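Local atomic coordinates of cytosol aminopeptidase (Staphylococcus aureus subsp. aureus, PDB entry 3KZW), a protein that probably removes amino-terminal residues, leucine above all, from peptides as a metal-dependent leucyl aminopeptidase assembled from six subunits. Residues 278-283 / 386-391; 263-268 / 328-333; 40-45 / 131-136; 79-84 / 94-99; 155-160 / 198-203. All blocks are in the same frame, centred on the assembly; numbering follows the deposited sequence.

Interaction 1 of 5, residues 278-283 / 386-391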
# COMPACT_ATOMS: atom_id res chain seq x y z
N ILE A 278 -21.52 5.29 41.88
CA ILE A 278 -20.42 5.48 40.95
C ILE A 278 -20.74 4.70 39.68
O ILE A 278 -20.99 3.49 39.73
CB ILE A 278 -19.08 5.02 41.56
CG1 ILE A 278 -18.70 5.92 42.73
CG2 ILE A 278 -17.97 5.02 40.51
CD1 ILE A 278 -17.69 5.32 43.69
N ALA A 279 -20.77 5.40 38.54
CA ALA A 279 -21.08 4.78 37.26
C ALA A 279 -19.83 4.23 36.60
O ALA A 279 -18.86 4.96 36.38
CB ALA A 279 -21.78 5.76 36.34
N LEU A 280 -19.86 2.94 36.29
CA LEU A 280 -18.79 2.29 35.54
C LEU A 280 -19.32 1.75 34.22
O LEU A 280 -20.12 0.82 34.20
CB LEU A 280 -18.14 1.18 36.37
CG LEU A 280 -17.54 1.53 37.74
CD1 LEU A 280 -17.08 0.27 38.45
CD2 LEU A 280 -16.39 2.53 37.62
N VAL A 281 -18.88 2.37 33.13
CA VAL A 281 -19.36 2.03 31.79
C VAL A 281 -18.31 1.23 31.02
O VAL A 281 -17.13 1.58 31.02
CB VAL A 281 -19.74 3.31 30.99
CG1 VAL A 281 -20.28 2.96 29.61
CG2 VAL A 281 -20.77 4.13 31.77
N GLY A 282 -18.74 0.14 30.39
CA GLY A 282 -17.82 -0.74 29.67
C GLY A 282 -18.22 -1.02 28.23
O GLY A 282 -19.39 -1.29 27.94
N LYS A 283 -17.24 -0.95 27.33
CA LYS A 283 -17.44 -1.30 25.93
C LYS A 283 -17.43 -2.82 25.77
O LYS A 283 -16.40 -3.47 26.00
CB LYS A 283 -16.36 -0.65 25.06
CG LYS A 283 -16.43 -1.02 23.59
CD LYS A 283 -15.16 -0.60 22.87
CE LYS A 283 -15.05 -1.29 21.52
NZ LYS A 283 -13.82 -0.90 20.78
N VAL A 386 -19.80 10.36 39.68
CA VAL A 386 -18.76 10.29 38.65
C VAL A 386 -19.06 9.16 37.66
O VAL A 386 -19.62 8.13 38.04
CB VAL A 386 -17.33 10.13 39.27
CG1 VAL A 386 -17.16 8.77 39.95
CG2 VAL A 386 -16.25 10.35 38.22
N ILE A 387 -18.71 9.38 36.40
CA ILE A 387 -18.82 8.35 35.37
C ILE A 387 -17.42 7.97 34.90
O ILE A 387 -16.62 8.84 34.54
CB ILE A 387 -19.69 8.82 34.17
CG1 ILE A 387 -21.11 9.15 34.63
CG2 ILE A 387 -19.71 7.75 33.07
CD1 ILE A 387 -21.97 9.84 33.58
N MET A 388 -17.13 6.68 34.92
CA MET A 388 -15.87 6.16 34.40
C MET A 388 -16.15 5.11 33.34
O MET A 388 -16.82 4.11 33.61
CB MET A 388 -15.02 5.56 35.52
CG MET A 388 -14.50 6.58 36.51
SD MET A 388 -13.56 5.81 37.84
CE MET A 388 -13.53 7.16 39.02
N ASP A 389 -15.64 5.34 32.13
CA ASP A 389 -15.80 4.36 31.06
C ASP A 389 -14.47 3.70 30.71
O ASP A 389 -13.41 4.32 30.79
CB ASP A 389 -16.49 4.97 29.84
CG ASP A 389 -15.57 5.86 29.01
OD1 ASP A 389 -14.74 5.31 28.24
OD2 ASP A 389 -15.68 7.10 29.11
N PHE A 390 -14.54 2.42 30.34
CA PHE A 390 -13.37 1.61 30.03
C PHE A 390 -13.56 0.97 28.67
O PHE A 390 -14.54 0.24 28.45
CB PHE A 390 -13.15 0.54 31.10
CG PHE A 390 -13.04 1.08 32.50
CD1 PHE A 390 -14.18 1.35 33.25
CD2 PHE A 390 -11.79 1.35 33.05
CE1 PHE A 390 -14.08 1.86 34.54
CE2 PHE A 390 -11.68 1.86 34.35
CZ PHE A 390 -12.83 2.12 35.09
N ALA A 391 -12.64 1.24 27.75
CA ALA A 391 -12.79 0.80 26.36
C ALA A 391 -11.46 0.64 25.63
O ALA A 391 -10.52 1.42 25.83
CB ALA A 391 -13.69 1.75 25.59
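V281 N gives its hydrogen to M388 O at 2.7 Å, one rung of the parallel pairing between strands 278-285 and 386-391 in the central mixed sheet of the catalytic domain. The ladder is staggered as parallel strands require: A279 and V281 each bond two residues of 386-391, one through N and one through O, and K283 N closes it on F390 O. At this C-terminal end of the pairing the K283 side chain runs out extended, CG anti to the backbone N (chi1 177°), to a salt bridge with D306 and a hydrogen bond to T392 O.

Small and branched apolar residues suit this buried layer, which has helices on both faces. On the face that carries A279, V281 and I387, A279 CB rests on I387 CG1 at 3.9 Å and V281 CG2 meets I387 CG2; helix 368-380 packs on V281 there. D389 shares this face, but its carboxylate leaves the strand pair for H478 and H480.

On the other face L280 and M388 lie side by side and helix 505-512 covers M388 and F390. G282, with no side chain, sits beside F390. Next to F390, L280 CD2 touches the ring edge in its plane, 3.9 Å from CE1.

Interaction 2 of 5, residues 263-268 / 328-333; sequences LVTITY and NIVGVL
L333, Y268 and I266 bury the most surface where the antiparallel strands 262-269 and 328-338 pair, and all three project from the same face of the catalytic-domain sheet. L333 stands opposite V264, its CB 4.0 Å from V264 CB, and its CD1 reaches along the sheet to I266 CD1 at 3.9 Å. I266 can stretch that way because its direct partner is G331, which has no side chain to meet it. At the far end the Y268 ring lies obliquely to I329, whose CD1 comes to 4.2 Å from Y268 CD2, while the phenol OH is bonded to L325 O. Helix 308-322 packs on this face, a setting that suits its large apolar side chains.

Three hydrogen-bonded pairs, V264 with L333, I266 with G331 and Y268 with I329, fasten the backbones, each through two reciprocal N-H to O bonds lying in the carbonyl planes. On the opposite face beta-branched residues suit an extended chain: T265 CG2 and T267 CG2 both lean on V330 CG2, the latter at 4.0 Å. L263 CD1 meets V332 CG1 at 3.9 Å near helix 368-380. The polar bonds across the pair are thus all main-chain, and alternate backbone groups bond the neighbouring strands, so the side chains can meet through hydrocarbon alone; the threonines turn methyls, not hydroxyls, to V330.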
# COMPACT_ATOMS: atom_id res chain seq x y z
N LEU A 263 -27.97 -4.69 26.42
CA LEU A 263 -27.51 -3.75 27.43
C LEU A 263 -27.63 -4.39 28.80
O LEU A 263 -28.72 -4.81 29.21
CB LEU A 263 -28.29 -2.43 27.38
CG LEU A 263 -27.70 -1.32 28.26
CD1 LEU A 263 -26.72 -0.46 27.48
CD2 LEU A 263 -28.80 -0.45 28.83
N VAL A 264 -26.51 -4.46 29.52
CA VAL A 264 -26.46 -5.08 30.83
C VAL A 264 -26.27 -4.03 31.92
O VAL A 264 -25.31 -3.26 31.89
CB VAL A 264 -25.34 -6.15 30.92
CG1 VAL A 264 -25.38 -6.87 32.26
CG2 VAL A 264 -25.46 -7.15 29.78
N THR A 265 -27.21 -3.98 32.86
CA THR A 265 -27.13 -3.08 34.01
C THR A 265 -26.79 -3.89 35.26
O THR A 265 -27.48 -4.86 35.58
CB THR A 265 -28.44 -2.29 34.22
OG1 THR A 265 -28.87 -1.72 32.98
CG2 THR A 265 -28.23 -1.16 35.22
N ILE A 266 -25.73 -3.49 35.94
CA ILE A 266 -25.26 -4.17 37.15
C ILE A 266 -25.27 -3.19 38.31
O ILE A 266 -24.56 -2.18 38.29
CB ILE A 266 -23.83 -4.73 36.95
CG1 ILE A 266 -23.78 -5.69 35.76
CG2 ILE A 266 -23.34 -5.43 38.21
CD1 ILE A 266 -22.38 -5.96 35.25
N THR A 267 -26.06 -3.48 39.34
CA THR A 267 -26.12 -2.61 40.52
C THR A 267 -25.58 -3.30 41.77
O THR A 267 -25.89 -4.46 42.04
CB THR A 267 -27.54 -2.06 40.80
OG1 THR A 267 -28.47 -3.15 40.88
CG2 THR A 267 -27.98 -1.11 39.69
N TYR A 268 -24.75 -2.57 42.51
CA TYR A 268 -24.24 -3.03 43.80
C TYR A 268 -24.38 -1.91 44.82
O TYR A 268 -23.76 -0.85 44.68
CB TYR A 268 -22.79 -3.49 43.68
CG TYR A 268 -22.06 -3.64 45.00
CD1 TYR A 268 -22.32 -4.71 45.84
CD2 TYR A 268 -21.11 -2.70 45.40
CE1 TYR A 268 -21.66 -4.85 47.06
CE2 TYR A 268 -20.44 -2.83 46.61
CZ TYR A 268 -20.71 -3.90 47.44
OH TYR A 268 -20.05 -4.03 48.64
N ASN A 328 -21.62 2.50 46.51
CA ASN A 328 -22.69 2.21 45.56
C ASN A 328 -22.16 2.29 44.14
O ASN A 328 -21.56 3.29 43.76
CB ASN A 328 -23.87 3.17 45.75
CG ASN A 328 -24.62 2.93 47.05
OD1 ASN A 328 -24.41 1.94 47.75
ND2 ASN A 328 -25.52 3.85 47.39
N ILE A 329 -22.36 1.22 43.38
CA ILE A 329 -21.89 1.14 42.00
C ILE A 329 -23.02 0.75 41.05
O ILE A 329 -23.80 -0.17 41.33
CB ILE A 329 -20.72 0.12 41.85
CG1 ILE A 329 -19.52 0.52 42.71
CG2 ILE A 329 -20.29 0.00 40.38
CD1 ILE A 329 -18.50 -0.58 42.91
N VAL A 330 -23.11 1.47 39.94
CA VAL A 330 -23.95 1.07 38.82
C VAL A 330 -23.07 0.82 37.60
O VAL A 330 -22.31 1.69 37.18
CB VAL A 330 -25.11 2.08 38.53
CG1 VAL A 330 -24.57 3.47 38.18
CG2 VAL A 330 -26.02 1.56 37.43
N GLY A 331 -23.14 -0.40 37.06
CA GLY A 331 -22.35 -0.78 35.91
C GLY A 331 -23.22 -0.91 34.68
O GLY A 331 -24.25 -1.57 34.71
N VAL A 332 -22.81 -0.25 33.60
CA VAL A 332 -23.55 -0.31 32.33
C VAL A 332 -22.65 -0.88 31.24
O VAL A 332 -21.56 -0.35 30.98
CB VAL A 332 -24.09 1.08 31.90
CG1 VAL A 332 -24.93 0.97 30.63
CG2 VAL A 332 -24.90 1.72 33.03
N LEU A 333 -23.10 -1.96 30.62
CA LEU A 333 -22.35 -2.62 29.56
C LEU A 333 -23.12 -2.57 28.24
O LEU A 333 -24.25 -3.05 28.16
CB LEU A 333 -22.02 -4.07 29.94
CG LEU A 333 -21.47 -4.34 31.34
CD1 LEU A 333 -21.32 -5.83 31.55
CD2 LEU A 333 -20.14 -3.64 31.58

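Interaction 3 of 5, residues 40-45 / 131-136; sequences LIIGIP and YLLMDS
The hydroxyl of S136 stands in for a backbone carbonyl: G43 N donates to S136 OG at 3.0 Å with a nearly straight N-H (163°), although the regular pairing of the two strands has already ended. The same oxygen hands its own hydrogen to L133 O, 2.7 Å away, and S136 N also donates to L133 O, so that carbonyl takes two donors. OG reaches both partners from between the backbone N and the carbonyl carbon (chi1 66°). Serine is apt here, being short and able to accept and donate at once. The break itself comes at L133, the centre of an inverse gamma turn, after which 134-136 winds into a 3-10 segment.

Before that break the strands run parallel, I41 N bonding Y131 O and I41 O receiving L133 N at 3.0 Å. They are inner neighbours in the mixed sheet of the N-terminal domain, where a beta-alpha-beta crossover carries the chain from strand 91-101 through helix 108-124 to strand 129-133, passing over strand 39-45.

That helix lies against I41, whose CG2 also meets L132 CD1 at 3.6 Å. On the other face L40, with CG anti to its backbone N, brings CD1 against both Y131 CB (3.8 Å) and L133 CD1 (3.6 Å). Alongside, I42 CG1 touches L133 CD2, and I42 CG2 packs on S136 CB.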
# COMPACT_ATOMS: atom_id res chain seq x y z
N LEU A 40 10.87 -26.40 51.06
CA LEU A 40 11.04 -25.19 51.84
C LEU A 40 11.26 -23.97 50.95
O LEU A 40 12.08 -24.00 50.03
CB LEU A 40 12.25 -25.37 52.77
CG LEU A 40 12.54 -24.32 53.84
CD1 LEU A 40 11.55 -24.44 54.97
CD2 LEU A 40 13.96 -24.50 54.36
N ILE A 41 10.53 -22.88 51.23
CA ILE A 41 10.65 -21.64 50.45
C ILE A 41 11.15 -20.48 51.32
O ILE A 41 10.56 -20.15 52.35
CB ILE A 41 9.32 -21.23 49.77
CG1 ILE A 41 8.78 -22.36 48.89
CG2 ILE A 41 9.50 -19.95 48.95
CD1 ILE A 41 7.32 -22.22 48.51
N ILE A 42 12.26 -19.87 50.88
CA ILE A 42 12.85 -18.72 51.57
C ILE A 42 13.16 -17.61 50.57
O ILE A 42 13.66 -17.87 49.48
CB ILE A 42 14.15 -19.11 52.32
CG1 ILE A 42 13.91 -20.29 53.26
CG2 ILE A 42 14.72 -17.90 53.08
CD1 ILE A 42 15.17 -20.84 53.91
N GLY A 43 12.87 -16.37 50.95
CA GLY A 43 13.25 -15.20 50.16
C GLY A 43 14.64 -14.73 50.53
O GLY A 43 14.98 -14.66 51.72
N ILE A 44 15.45 -14.41 49.53
CA ILE A 44 16.84 -14.03 49.76
C ILE A 44 17.13 -12.59 49.30
O ILE A 44 17.02 -12.28 48.12
CB ILE A 44 17.84 -15.03 49.09
CG1 ILE A 44 17.64 -16.46 49.62
CG2 ILE A 44 19.29 -14.57 49.27
CD1 ILE A 44 17.82 -16.64 51.13
N PRO A 45 17.49 -11.72 50.26
CA PRO A 45 17.86 -10.33 49.97
C PRO A 45 19.35 -10.17 49.68
O PRO A 45 20.12 -11.13 49.85
CB PRO A 45 17.51 -9.61 51.27
CG PRO A 45 17.74 -10.63 52.33
CD PRO A 45 17.47 -11.98 51.71
N TYR A 131 6.66 -25.69 52.82
CA TYR A 131 6.76 -24.66 53.84
C TYR A 131 7.13 -23.32 53.20
O TYR A 131 7.86 -23.28 52.21
CB TYR A 131 7.80 -25.02 54.91
CG TYR A 131 7.45 -26.22 55.76
CD1 TYR A 131 6.33 -26.21 56.60
CD2 TYR A 131 8.25 -27.36 55.75
CE1 TYR A 131 6.02 -27.31 57.39
CE2 TYR A 131 7.95 -28.47 56.54
CZ TYR A 131 6.83 -28.44 57.35
OH TYR A 131 6.52 -29.53 58.13
N LEU A 132 6.62 -22.24 53.78
CA LEU A 132 6.94 -20.89 53.34
C LEU A 132 7.33 -20.03 54.55
O LEU A 132 6.50 -19.75 55.41
CB LEU A 132 5.77 -20.28 52.56
CG LEU A 132 5.82 -18.85 52.00
CD1 LEU A 132 7.15 -18.53 51.35
CD2 LEU A 132 4.70 -18.63 51.01
N LEU A 133 8.60 -19.64 54.59
CA LEU A 133 9.12 -18.81 55.67
C LEU A 133 8.81 -17.33 55.40
O LEU A 133 9.62 -16.61 54.82
CB LEU A 133 10.62 -19.05 55.86
CG LEU A 133 11.07 -20.14 56.84
CD1 LEU A 133 10.37 -21.47 56.63
CD2 LEU A 133 12.58 -20.33 56.77
N MET A 134 7.63 -16.91 55.84
CA MET A 134 7.10 -15.58 55.54
C MET A 134 7.95 -14.43 56.10
O MET A 134 8.00 -13.35 55.51
CB MET A 134 5.65 -15.47 56.02
CG MET A 134 4.87 -14.26 55.49
SD MET A 134 4.85 -14.10 53.69
CE MET A 134 3.71 -15.41 53.23
N ASP A 135 8.63 -14.68 57.22
CA ASP A 135 9.47 -13.67 57.87
C ASP A 135 10.64 -13.21 57.00
O ASP A 135 11.15 -12.10 57.19
CB ASP A 135 9.99 -14.19 59.21
CG ASP A 135 8.90 -14.31 60.27
OD1 ASP A 135 7.78 -13.80 60.05
OD2 ASP A 135 9.17 -14.91 61.33
N SER A 136 11.06 -14.05 56.06
CA SER A 136 12.15 -13.72 55.15
C SER A 136 11.71 -12.79 54.03
O SER A 136 12.55 -12.24 53.31
CB SER A 136 12.77 -15.00 54.57
OG SER A 136 11.86 -15.69 53.72

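Interaction 4 of 5, residues 79-84 / 94-99; sequences GKIYTT and RLITVG
Y82 and T97 bond each other twice through their backbones, as do T84 and L95, in antiparallel hydrogen-bonded pairs; T97 N to Y82 O measures 2.6 Å. Past the regular ladder, G99 N bonds K80 O and G79 N bonds G99 O. The last donor sits well above the carbonyl plane, 43° out of it, where glycine at 79, with positive phi (80°), lets the chain bend away.

Apolar contacts fill both faces. I81 CD1 rests on V98 CB at 3.8 Å, and T83 CG2 lies alongside I96 CG1 at 3.9 Å; this is the face met by helix 108-124, through Y121, I122 and I114. On the opposite face T97 CG2 comes obliquely to the Y82 ring, 3.7 Å from CD1, and T84 CG2 lies beside L95 CD2. The two segments form the arms of a beta hairpin, 81-88 with 91-101, at one side of the N-terminal domain sheet, with 81-88 its outermost strand in this chain.

Polar side chains also look outside the pair. R94 NE donates to a water at 2.7 Å, which also has a weak bond with T83 OG1 at 3.2 Å, while R94 NH2 makes a salt bridge to E125. With OG1 anti to the backbone N (chi1 -179°), T84 holds its hydroxyl where it is hydrogen-bonded with A85 N of the second subunit, carrying the outermost strand into a subunit contact.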
# COMPACT_ATOMS: atom_id res chain seq x y z
N GLY A 79 13.45 -11.59 41.86
CA GLY A 79 12.54 -12.51 41.18
C GLY A 79 13.18 -13.74 40.56
O GLY A 79 12.51 -14.51 39.86
N LYS A 80 14.48 -13.94 40.80
CA LYS A 80 15.19 -15.10 40.26
C LYS A 80 15.05 -16.31 41.18
O LYS A 80 15.22 -16.19 42.39
CB LYS A 80 16.66 -14.79 40.00
CG LYS A 80 17.38 -15.86 39.19
CD LYS A 80 18.80 -15.46 38.85
CE LYS A 80 19.52 -16.57 38.09
NZ LYS A 80 21.01 -16.39 38.11
N ILE A 81 14.75 -17.46 40.59
CA ILE A 81 14.53 -18.69 41.34
C ILE A 81 15.81 -19.52 41.41
O ILE A 81 16.43 -19.80 40.38
CB ILE A 81 13.36 -19.53 40.74
CG1 ILE A 81 12.07 -18.70 40.62
CG2 ILE A 81 13.11 -20.80 41.56
CD1 ILE A 81 11.48 -18.21 41.93
N TYR A 82 16.20 -19.89 42.63
CA TYR A 82 17.30 -20.81 42.86
C TYR A 82 16.79 -22.00 43.66
O TYR A 82 16.00 -21.84 44.59
CB TYR A 82 18.42 -20.15 43.67
CG TYR A 82 19.06 -18.94 43.04
CD1 TYR A 82 18.49 -17.67 43.19
CD2 TYR A 82 20.25 -19.05 42.33
CE1 TYR A 82 19.08 -16.54 42.62
CE2 TYR A 82 20.86 -17.93 41.76
CZ TYR A 82 20.27 -16.69 41.91
OH TYR A 82 20.86 -15.58 41.35
N THR A 83 17.22 -23.21 43.29
CA THR A 83 16.90 -24.40 44.08
C THR A 83 18.16 -25.15 44.46
O THR A 83 19.15 -25.14 43.73
CB THR A 83 15.91 -25.35 43.37
OG1 THR A 83 16.44 -25.75 42.10
CG2 THR A 83 14.56 -24.67 43.17
N THR A 84 18.11 -25.80 45.63
CA THR A 84 19.23 -26.61 46.12
C THR A 84 18.78 -27.63 47.16
O THR A 84 17.74 -27.47 47.80
CB THR A 84 20.37 -25.72 46.71
OG1 THR A 84 21.45 -26.56 47.16
CG2 THR A 84 19.87 -24.88 47.88
N ARG A 94 14.14 -29.90 49.96
CA ARG A 94 14.23 -29.17 48.70
C ARG A 94 14.03 -27.69 49.02
O ARG A 94 12.94 -27.27 49.38
CB ARG A 94 13.17 -29.66 47.71
CG ARG A 94 13.28 -29.04 46.32
CD ARG A 94 12.10 -29.43 45.45
NE ARG A 94 12.22 -28.85 44.11
CZ ARG A 94 11.34 -29.04 43.13
NH1 ARG A 94 10.27 -29.79 43.31
NH2 ARG A 94 11.54 -28.46 41.95
N LEU A 95 15.11 -26.92 48.90
CA LEU A 95 15.05 -25.48 49.16
C LEU A 95 14.75 -24.70 47.89
O LEU A 95 15.43 -24.87 46.88
CB LEU A 95 16.35 -25.00 49.80
CG LEU A 95 16.49 -23.51 50.15
CD1 LEU A 95 15.39 -23.05 51.09
CD2 LEU A 95 17.86 -23.22 50.74
N ILE A 96 13.73 -23.85 47.96
CA ILE A 96 13.38 -22.96 46.86
C ILE A 96 13.61 -21.51 47.27
O ILE A 96 13.02 -21.01 48.23
CB ILE A 96 11.92 -23.18 46.38
CG1 ILE A 96 11.75 -24.61 45.86
CG2 ILE A 96 11.56 -22.17 45.28
CD1 ILE A 96 10.31 -25.05 45.70
N THR A 97 14.48 -20.85 46.52
CA THR A 97 14.91 -19.49 46.81
C THR A 97 14.41 -18.53 45.73
O THR A 97 14.53 -18.81 44.54
CB THR A 97 16.45 -19.44 46.94
OG1 THR A 97 16.82 -19.73 48.29
CG2 THR A 97 17.02 -18.08 46.55
N VAL A 98 13.84 -17.41 46.17
CA VAL A 98 13.51 -16.31 45.27
C VAL A 98 14.21 -15.03 45.73
O VAL A 98 14.13 -14.66 46.91
CB VAL A 98 11.97 -16.11 45.10
CG1 VAL A 98 11.28 -15.85 46.44
CG2 VAL A 98 11.65 -15.01 44.10
N GLY A 99 14.91 -14.37 44.82
CA GLY A 99 15.66 -13.16 45.12
C GLY A 99 14.76 -11.97 45.43
O GLY A 99 13.70 -11.81 44.82
O HOH W 1 14.42 -28.21 42.64

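Interaction 5 of 5, residues 155-160 / 198-203; sequences SERATY and QSINLA
N201 lays its side-chain amide along the Y160 ring, the two groups sliding past each other in opposite directions with their planes 39° apart and N201 CG 3.4 Å from Y160 CD1. The amide is held by its two ends. ND2 donates to E156 O at 2.9 Å, the N-H almost straight (171°) and the acceptor in the amide plane, although the donor stands high above the carbonyl plane of E156; OD1 accepts from R204. Asparagine suits the place because one short group can both give and accept. Y160 is brought against it by a type I turn from R157 to Y160, and its OH bonds D205 and N208.

Beside this, E156 bends at chi2 (-73°) and crosses Q198 with the carboxylate and amide planes nearly perpendicular. E156 OE2 takes a weak bond from Q198 NE2 at 3.3 Å, and E156 CD packs 3.6 Å from Q198 CG; OE2 is also bonded by A24 N, and Q198 OE1 by R322. Further along, R157 turns its aliphatic CD to I200 CD1 at 3.8 Å, while NE is bonded to Q154. Helix 144-157 of the N-terminal domain here meets helix 188-208, which leads into the catalytic domain, consistent with the two-domain build of the leucine aminopeptidase family, whose halves are joined by a long helix.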
# COMPACT_ATOMS: atom_id res chain seq x y z
N SER A 155 -0.85 -15.08 43.58
CA SER A 155 -1.17 -16.50 43.76
C SER A 155 -2.26 -16.95 42.78
O SER A 155 -2.38 -18.14 42.49
CB SER A 155 -1.59 -16.78 45.21
OG SER A 155 -2.86 -16.22 45.50
N GLU A 156 -3.04 -15.99 42.29
CA GLU A 156 -4.09 -16.26 41.31
C GLU A 156 -3.75 -15.69 39.93
O GLU A 156 -3.93 -16.37 38.92
CB GLU A 156 -5.43 -15.70 41.79
CG GLU A 156 -6.00 -16.39 43.03
CD GLU A 156 -6.54 -17.79 42.76
OE1 GLU A 156 -6.82 -18.11 41.58
OE2 GLU A 156 -6.70 -18.56 43.73
N ARG A 157 -3.26 -14.46 39.90
CA ARG A 157 -3.02 -13.75 38.65
C ARG A 157 -1.85 -14.31 37.84
O ARG A 157 -1.95 -14.47 36.62
CB ARG A 157 -2.83 -12.24 38.88
CG ARG A 157 -2.74 -11.44 37.59
CD ARG A 157 -2.84 -9.95 37.79
NE ARG A 157 -1.72 -9.41 38.55
CZ ARG A 157 -1.27 -8.16 38.46
NH1 ARG A 157 -1.83 -7.31 37.60
NH2 ARG A 157 -0.25 -7.77 39.21
N ALA A 158 -0.74 -14.62 38.52
CA ALA A 158 0.47 -15.11 37.85
C ALA A 158 0.33 -16.55 37.36
O ALA A 158 1.00 -16.95 36.41
CB ALA A 158 1.67 -14.97 38.77
N THR A 159 -0.54 -17.31 38.02
CA THR A 159 -0.71 -18.74 37.73
C THR A 159 -1.89 -19.02 36.81
O THR A 159 -2.26 -20.18 36.60
CB THR A 159 -0.88 -19.54 39.03
OG1 THR A 159 -2.04 -19.08 39.73
CG2 THR A 159 0.34 -19.38 39.92
N TYR A 160 -2.48 -17.96 36.26
CA TYR A 160 -3.65 -18.07 35.40
C TYR A 160 -3.34 -18.82 34.10
O TYR A 160 -2.28 -18.64 33.51
CB TYR A 160 -4.21 -16.68 35.09
CG TYR A 160 -5.36 -16.65 34.10
CD1 TYR A 160 -6.66 -16.94 34.50
CD2 TYR A 160 -5.14 -16.32 32.76
CE1 TYR A 160 -7.71 -16.92 33.59
CE2 TYR A 160 -6.18 -16.30 31.85
CZ TYR A 160 -7.46 -16.59 32.27
OH TYR A 160 -8.50 -16.57 31.37
N GLN A 198 -8.69 -13.23 41.64
CA GLN A 198 -9.76 -14.03 41.03
C GLN A 198 -10.74 -13.18 40.23
O GLN A 198 -11.36 -13.67 39.27
CB GLN A 198 -10.50 -14.85 42.08
CG GLN A 198 -9.74 -16.08 42.55
CD GLN A 198 -10.51 -16.93 43.53
OE1 GLN A 198 -11.63 -16.59 43.93
NE2 GLN A 198 -9.92 -18.04 43.94
N SER A 199 -10.89 -11.92 40.62
CA SER A 199 -11.71 -10.96 39.87
C SER A 199 -11.05 -10.59 38.55
O SER A 199 -11.74 -10.41 37.54
CB SER A 199 -11.96 -9.71 40.71
OG SER A 199 -12.66 -10.03 41.90
N ILE A 200 -9.72 -10.48 38.56
CA ILE A 200 -8.94 -10.21 37.36
C ILE A 200 -9.04 -11.39 36.40
O ILE A 200 -9.22 -11.21 35.19
CB ILE A 200 -7.46 -9.89 37.70
CG1 ILE A 200 -7.37 -8.56 38.45
CG2 ILE A 200 -6.60 -9.84 36.43
CD1 ILE A 200 -6.04 -8.30 39.14
N ASN A 201 -8.94 -12.60 36.95
CA ASN A 201 -9.05 -13.83 36.16
C ASN A 201 -10.45 -14.05 35.58
O ASN A 201 -10.59 -14.65 34.52
CB ASN A 201 -8.61 -15.04 36.99
CG ASN A 201 -7.12 -15.05 37.27
OD1 ASN A 201 -6.37 -14.22 36.75
ND2 ASN A 201 -6.68 -16.00 38.09
N LEU A 202 -11.47 -13.56 36.28
CA LEU A 202 -12.84 -13.63 35.79
C LEU A 202 -12.98 -12.78 34.54
O LEU A 202 -13.62 -13.20 33.57
CB LEU A 202 -13.83 -13.17 36.87
CG LEU A 202 -15.32 -13.11 36.48
CD1 LEU A 202 -15.91 -14.51 36.28
CD2 LEU A 202 -16.12 -12.33 37.50
N ALA A 203 -12.39 -11.58 34.57
CA ALA A 203 -12.37 -10.68 33.42
C ALA A 203 -11.59 -11.30 32.26
O ALA A 203 -12.02 -11.23 31.11
CB ALA A 203 -11.76 -9.35 33.82

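Overall arrangement
Interactions 1 and 2 belong to one buried sheet of the catalytic domain: strands 278-285 and 328-338 are neighbours, I278 N lying 2.7 Å from N328 O in a probable hydrogen bond. Interactions 3 and 4 share the N-terminal sheet in the same way, strand 39-45 pairing with 91-101; their centres lie about 9 Å apart and over 40 Å from that of interaction 1. Both sheets combine main-chain ladders with aliphatic packing, but interaction 3 is wholly buried, whereas interaction 4 lies toward the outer side, with partly exposed residues, a bound water and a neighbouring subunit. Interaction 5, partly buried and between the two sheets, relies instead on side-chain amides and a carboxylate.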